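Long-range contact in glutamine amidotransferase domain-containing protein (Streptococcus mutans, PDB 3L7N), which probably hydrolyses glutamine and passes the ammonia to an acceptor substrate, as glutamine amidotransferases of the class I family do, though its specificity is uncharacterised: residues Y174-A188 against Q214-F228. Numbering follows the deposited sequence.
Sequences YAFQCHLEFTPELVA and QTFDYSSMNQALYSF
The H179-T183 loop runs close to the start of the helix that begins at S219, with L180 and M221 nearest, their CA atoms 4.8 Å apart. Strand 174-176 stands off, 10.3 Å from Y174 CA to F228 CA, and aromatic side chains bridge the gap. The site belongs to the glutamine amidotransferase fold of class I enzymes. The loop after the strand carries H179 and E181, which in relatives supply the histidine and glutamate of the Cys-His-Glu triad; a probable nucleophile elbow around C91 lies beside H179. H179 ND1 donates to E181 OE2 over 2.7 Å, and the oxygen accepts with its syn lone pair. E181 CB rests on L225 CD2, so the C-terminal helix backs the loop that carries this pair.

Y174 and F176 of the strand and F228 of the helix form an aromatic cluster. A chi1 of 170° swings F228 CG away from its own N and carries the ring to the strand. Its edge meets the face of Y174, while its own face receives the edge of F176, with F176 CE2 3.5 Å from F228 CE2. Both pairs are T-shaped. The hydroxyl of Y174 turns to D127 and K168.

L180 fits against M221, A224 and L225, and also touches V139 of the large sheet. The Y218 ring lies among F182 CB, P184 CD and V187 CG2, with T183 N over one face and F216 over the opposite one. Its OH bonds to M213 O. T183 is the N-cap of helix 184-193, its OG1 accepting a weak bond from L186 N.

The loop carbonyls are gripped by one amide. N222 ND2 donates to L180 O at 3.1 Å and, nearly straight at 171°, to F182 O at 2.8 Å, both acceptors lying in the amide plane.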
loop_
_atom_site.group_PDB
_atom_site.type_symbol
_atom_site.label_atom_id
_atom_site.label_comp_id
_atom_site.label_asym_id
_atom_site.label_seq_id
_atom_site.Cartn_x
_atom_site.Cartn_y
_atom_site.Cartn_z
ATOM N N TYR A 174 7.683 -4.352 -4.800
ATOM C CA TYR A 174 7.000 -4.938 -3.603
ATOM C C TYR A 174 5.621 -4.340 -3.484
ATOM O O TYR A 174 5.380 -3.280 -3.996
ATOM C CB TYR A 174 7.778 -4.610 -2.371
ATOM C CG TYR A 174 8.920 -5.503 -2.157
ATOM C CD1 TYR A 174 8.887 -6.512 -1.146
ATOM C CD2 TYR A 174 10.057 -5.435 -2.996
ATOM C CE1 TYR A 174 10.007 -7.405 -0.959
ATOM C CE2 TYR A 174 11.167 -6.342 -2.821
ATOM C CZ TYR A 174 11.121 -7.300 -1.810
ATOM O OH TYR A 174 12.169 -8.121 -1.669
ATOM N N ALA A 175 4.719 -5.020 -2.800
ATOM C CA ALA A 175 3.358 -4.536 -2.626
ATOM C C ALA A 175 2.942 -4.785 -1.198
ATOM O O ALA A 175 3.255 -5.799 -0.663
ATOM C CB ALA A 175 2.461 -5.224 -3.530
ATOM N N PHE A 176 2.314 -3.799 -0.557
ATOM C CA PHE A 176 1.797 -3.949 0.802
ATOM C C PHE A 176 0.329 -3.758 0.736
ATOM O O PHE A 176 -0.148 -2.689 0.318
ATOM C CB PHE A 176 2.408 -2.888 1.735
ATOM C CG PHE A 176 3.880 -3.093 2.018
ATOM C CD1 PHE A 176 4.298 -3.546 3.239
ATOM C CD2 PHE A 176 4.830 -2.836 1.062
ATOM C CE1 PHE A 176 5.731 -3.726 3.524
ATOM C CE2 PHE A 176 6.228 -3.020 1.326
ATOM C CZ PHE A 176 6.654 -3.469 2.549
ATOM N N GLN A 177 -0.422 -4.775 1.068
ATOM C CA GLN A 177 -1.844 -4.598 1.165
ATOM C C GLN A 177 -2.189 -3.822 2.453
ATOM O O GLN A 177 -3.176 -3.057 2.509
ATOM C CB GLN A 177 -2.546 -5.946 1.138
ATOM C CG GLN A 177 -4.070 -5.882 1.305
ATOM C CD GLN A 177 -4.745 -4.945 0.324
ATOM O OE1 GLN A 177 -5.344 -3.920 0.730
ATOM N NE2 GLN A 177 -4.708 -5.302 -0.981
ATOM N N CYS A 178 -1.336 -3.974 3.442
ATOM C CA CYS A 178 -1.535 -3.385 4.715
ATOM C C CYS A 178 -0.803 -1.947 4.770
ATOM O O CYS A 178 0.080 -1.611 3.867
ATOM C CB CYS A 178 -0.947 -4.348 5.792
ATOM S SG CYS A 178 0.768 -4.851 5.483
ATOM N N HIS A 179 -1.101 -1.168 5.811
ATOM C CA HIS A 179 -0.566 0.156 5.932
ATOM C C HIS A 179 0.427 0.263 7.150
ATOM O O HIS A 179 0.000 0.418 8.261
ATOM C CB HIS A 179 -1.720 1.116 6.149
ATOM C CG HIS A 179 -2.692 1.169 5.011
ATOM N ND1 HIS A 179 -2.558 2.048 3.960
ATOM C CD2 HIS A 179 -3.861 0.517 4.802
ATOM C CE1 HIS A 179 -3.591 1.915 3.138
ATOM N NE2 HIS A 179 -4.396 0.997 3.625
ATOM N N LEU A 180 1.706 0.270 6.914
ATOM C CA LEU A 180 2.643 0.567 7.997
ATOM C C LEU A 180 2.911 2.068 8.121
ATOM O O LEU A 180 3.647 2.512 9.031
ATOM C CB LEU A 180 3.958 -0.127 7.759
ATOM C CG LEU A 180 3.963 -1.623 7.948
ATOM C CD1 LEU A 180 3.061 -2.334 6.934
ATOM C CD2 LEU A 180 5.415 -2.148 7.863
ATOM N N GLU A 181 2.364 2.838 7.184
ATOM C CA GLU A 181 2.709 4.246 7.002
ATOM C C GLU A 181 1.785 5.150 7.859
ATOM O O GLU A 181 1.927 6.403 7.847
ATOM C CB GLU A 181 2.566 4.634 5.490
ATOM C CG GLU A 181 1.128 5.012 5.058
ATOM C CD GLU A 181 0.301 3.842 4.614
ATOM O OE1 GLU A 181 0.809 2.680 4.580
ATOM O OE2 GLU A 181 -0.869 4.070 4.288
ATOM N N PHE A 182 0.803 4.527 8.540
ATOM C CA PHE A 182 -0.196 5.269 9.302
ATOM C C PHE A 182 0.443 6.154 10.420
ATOM O O PHE A 182 1.605 5.895 10.900
ATOM C CB PHE A 182 -1.208 4.317 9.909
ATOM C CG PHE A 182 -2.292 3.885 8.960
ATOM C CD1 PHE A 182 -2.386 4.446 7.671
ATOM C CD2 PHE A 182 -3.289 2.931 9.385
ATOM C CE1 PHE A 182 -3.440 4.067 6.784
ATOM C CE2 PHE A 182 -4.345 2.525 8.524
ATOM C CZ PHE A 182 -4.439 3.091 7.209
ATOM N N THR A 183 -0.289 7.187 10.799
ATOM C CA THR A 183 0.022 8.011 11.907
ATOM C C THR A 183 -1.337 8.465 12.460
ATOM O O THR A 183 -2.397 8.333 11.757
ATOM C CB THR A 183 0.761 9.258 11.453
ATOM O OG1 THR A 183 -0.140 10.102 10.727
ATOM C CG2 THR A 183 1.939 8.933 10.590
ATOM N N PRO A 184 -1.351 9.056 13.666
ATOM C CA PRO A 184 -2.706 9.402 14.200
ATOM C C PRO A 184 -3.512 10.338 13.271
ATOM O O PRO A 184 -4.746 10.135 13.065
ATOM C CB PRO A 184 -2.406 10.066 15.538
ATOM C CG PRO A 184 -0.967 9.502 15.951
ATOM C CD PRO A 184 -0.251 9.205 14.684
ATOM N N GLU A 185 -2.846 11.281 12.638
ATOM C CA GLU A 185 -3.569 12.192 11.771
ATOM C C GLU A 185 -4.098 11.521 10.472
ATOM O O GLU A 185 -5.193 11.875 9.974
ATOM C CB GLU A 185 -2.736 13.408 11.469
ATOM C CG GLU A 185 -2.575 14.317 12.649
ATOM C CD GLU A 185 -1.374 13.973 13.489
ATOM O OE1 GLU A 185 -0.734 12.901 13.252
ATOM O OE2 GLU A 185 -1.070 14.765 14.390
ATOM N N LEU A 186 -3.337 10.549 9.920
ATOM C CA LEU A 186 -3.854 9.819 8.720
ATOM C C LEU A 186 -5.074 8.998 9.130
ATOM O O LEU A 186 -6.123 8.937 8.396
ATOM C CB LEU A 186 -2.782 8.917 8.056
ATOM C CG LEU A 186 -1.421 9.461 7.600
ATOM C CD1 LEU A 186 -0.902 8.637 6.484
ATOM C CD2 LEU A 186 -1.461 10.814 7.206
ATOM N N VAL A 187 -4.987 8.412 10.312
ATOM C CA VAL A 187 -6.041 7.575 10.765
ATOM C C VAL A 187 -7.293 8.412 11.072
ATOM O O VAL A 187 -8.424 8.029 10.670
ATOM C CB VAL A 187 -5.615 6.731 11.919
ATOM C CG1 VAL A 187 -6.777 6.077 12.512
ATOM C CG2 VAL A 187 -4.566 5.675 11.435
ATOM N N ALA A 188 -7.076 9.627 11.613
ATOM C CA ALA A 188 -8.164 10.620 11.769
ATOM C C ALA A 188 -8.901 10.814 10.474
ATOM O O ALA A 188 -10.171 10.776 10.441
ATOM C CB ALA A 188 -7.615 11.924 12.248
ATOM N N GLN A 214 -7.518 5.454 17.085
ATOM C CA GLN A 214 -7.103 6.817 17.243
ATOM C C GLN A 214 -6.043 6.983 18.356
ATOM O O GLN A 214 -5.104 7.793 18.225
ATOM C CB GLN A 214 -8.290 7.684 17.491
ATOM C CG GLN A 214 -7.985 9.094 17.411
ATOM C CD GLN A 214 -7.890 9.588 15.983
ATOM O OE1 GLN A 214 -8.941 9.767 15.286
ATOM N NE2 GLN A 214 -6.614 9.859 15.507
ATOM N N THR A 215 -6.134 6.134 19.393
ATOM C CA THR A 215 -5.221 6.226 20.575
ATOM C C THR A 215 -3.977 5.401 20.400
ATOM O O THR A 215 -3.048 5.515 21.182
ATOM C CB THR A 215 -5.916 5.765 21.849
ATOM O OG1 THR A 215 -6.412 4.440 21.654
ATOM C CG2 THR A 215 -7.111 6.717 22.197
ATOM N N PHE A 216 -3.963 4.559 19.362
ATOM C CA PHE A 216 -2.921 3.543 19.186
ATOM C C PHE A 216 -1.556 4.220 18.895
ATOM O O PHE A 216 -1.519 5.347 18.469
ATOM C CB PHE A 216 -3.334 2.557 18.053
ATOM C CG PHE A 216 -2.381 1.454 17.850
ATOM C CD1 PHE A 216 -2.556 0.240 18.491
ATOM C CD2 PHE A 216 -1.236 1.627 17.013
ATOM C CE1 PHE A 216 -1.551 -0.844 18.330
ATOM C CE2 PHE A 216 -0.255 0.570 16.822
ATOM C CZ PHE A 216 -0.412 -0.644 17.474
ATOM N N ASP A 217 -0.455 3.561 19.211
ATOM C CA ASP A 217 0.840 4.162 18.949
ATOM C C ASP A 217 1.514 3.587 17.675
ATOM O O ASP A 217 1.964 2.396 17.663
ATOM C CB ASP A 217 1.770 4.005 20.133
ATOM C CG ASP A 217 3.204 4.574 19.850
ATOM O OD1 ASP A 217 3.555 4.783 18.686
ATOM O OD2 ASP A 217 3.957 4.810 20.791
ATOM N N TYR A 218 1.701 4.462 16.647
ATOM C CA TYR A 218 2.121 4.015 15.329
ATOM C C TYR A 218 3.599 4.011 15.092
ATOM O O TYR A 218 4.026 3.721 13.998
ATOM C CB TYR A 218 1.427 4.814 14.240
ATOM C CG TYR A 218 -0.015 4.596 14.183
ATOM C CD1 TYR A 218 -0.543 3.547 13.430
ATOM C CD2 TYR A 218 -0.910 5.431 14.906
ATOM C CE1 TYR A 218 -1.964 3.297 13.377
ATOM C CE2 TYR A 218 -2.313 5.229 14.852
ATOM C CZ TYR A 218 -2.832 4.130 14.101
ATOM O OH TYR A 218 -4.196 3.863 14.090
ATOM N N SER A 219 4.397 4.294 16.086
ATOM C CA SER A 219 5.841 4.507 15.819
ATOM C C SER A 219 6.583 3.243 15.417
ATOM O O SER A 219 7.703 3.320 14.819
ATOM C CB SER A 219 6.576 5.203 17.009
ATOM O OG SER A 219 5.845 5.075 18.245
ATOM N N SER A 220 6.042 2.075 15.779
ATOM C CA SER A 220 6.756 0.839 15.501
ATOM C C SER A 220 6.572 0.386 14.102
ATOM O O SER A 220 7.549 0.009 13.448
ATOM C CB SER A 220 6.370 -0.241 16.463
ATOM O OG SER A 220 6.680 0.172 17.766
ATOM N N MET A 221 5.322 0.439 13.596
ATOM C CA MET A 221 5.105 0.253 12.137
ATOM C C MET A 221 5.872 1.236 11.248
ATOM O O MET A 221 6.579 0.794 10.362
ATOM C CB MET A 221 3.649 0.150 11.730
ATOM C CG MET A 221 2.740 0.812 12.539
ATOM S SD MET A 221 1.249 0.968 11.612
ATOM C CE MET A 221 0.037 0.359 12.755
ATOM N N ASN A 222 5.814 2.561 11.548
ATOM C CA ASN A 222 6.619 3.529 10.776
ATOM C C ASN A 222 8.052 3.034 10.756
ATOM O O ASN A 222 8.769 3.151 9.761
ATOM C CB ASN A 222 6.623 4.918 11.408
ATOM C CG ASN A 222 5.230 5.529 11.584
ATOM O OD1 ASN A 222 5.103 6.555 12.272
ATOM N ND2 ASN A 222 4.197 4.958 10.937
ATOM N N GLN A 223 8.500 2.540 11.888
ATOM C CA GLN A 223 9.909 2.256 12.065
ATOM C C GLN A 223 10.296 0.945 11.325
ATOM O O GLN A 223 11.366 0.858 10.680
ATOM C CB GLN A 223 10.267 2.205 13.577
ATOM C CG GLN A 223 11.850 2.048 13.911
ATOM C CD GLN A 223 12.756 3.026 13.080
ATOM O OE1 GLN A 223 12.591 4.306 13.151
ATOM N NE2 GLN A 223 13.675 2.437 12.236
ATOM N N ALA A 224 9.407 -0.040 11.380
ATOM C CA ALA A 224 9.572 -1.217 10.625
ATOM C C ALA A 224 9.649 -0.839 9.154
ATOM O O ALA A 224 10.636 -1.256 8.427
ATOM C CB ALA A 224 8.464 -2.120 10.863
ATOM N N LEU A 225 8.659 0.004 8.682
ATOM C CA LEU A 225 8.683 0.541 7.279
ATOM C C LEU A 225 10.021 1.155 6.903
ATOM O O LEU A 225 10.614 0.778 5.902
ATOM C CB LEU A 225 7.624 1.517 7.096
ATOM C CG LEU A 225 7.282 1.978 5.711
ATOM C CD1 LEU A 225 7.059 0.825 4.722
ATOM C CD2 LEU A 225 6.036 2.793 5.828
ATOM N N TYR A 226 10.524 2.071 7.736
ATOM C CA TYR A 226 11.798 2.696 7.455
ATOM C C TYR A 226 12.858 1.682 7.197
ATOM O O TYR A 226 13.709 1.880 6.326
ATOM C CB TYR A 226 12.235 3.644 8.589
ATOM C CG TYR A 226 11.304 4.785 8.812
ATOM C CD1 TYR A 226 10.551 5.285 7.785
ATOM C CD2 TYR A 226 11.177 5.379 10.061
ATOM C CE1 TYR A 226 9.602 6.350 7.989
ATOM C CE2 TYR A 226 10.240 6.475 10.277
ATOM C CZ TYR A 226 9.468 6.934 9.216
ATOM O OH TYR A 226 8.527 7.961 9.389
ATOM N N SER A 227 12.896 0.621 8.008
ATOM C CA SER A 227 13.987 -0.413 7.847
ATOM C C SER A 227 13.825 -1.107 6.496
ATOM O O SER A 227 14.827 -1.322 5.783
ATOM C CB SER A 227 13.944 -1.442 8.944
ATOM O OG SER A 227 12.638 -2.063 8.969
ATOM N N PHE A 228 12.560 -1.411 6.114
ATOM C CA PHE A 228 12.283 -1.944 4.770
ATOM C C PHE A 228 12.751 -1.001 3.610
ATOM O O PHE A 228 13.560 -1.420 2.737
ATOM C CB PHE A 228 10.821 -2.343 4.609
ATOM C CG PHE A 228 10.434 -2.672 3.188
ATOM C CD1 PHE A 228 10.702 -3.963 2.643
ATOM C CD2 PHE A 228 9.837 -1.678 2.348
ATOM C CE1 PHE A 228 10.372 -4.273 1.288
ATOM C CE2 PHE A 228 9.498 -1.966 0.993
ATOM C CZ PHE A 228 9.775 -3.275 0.454
#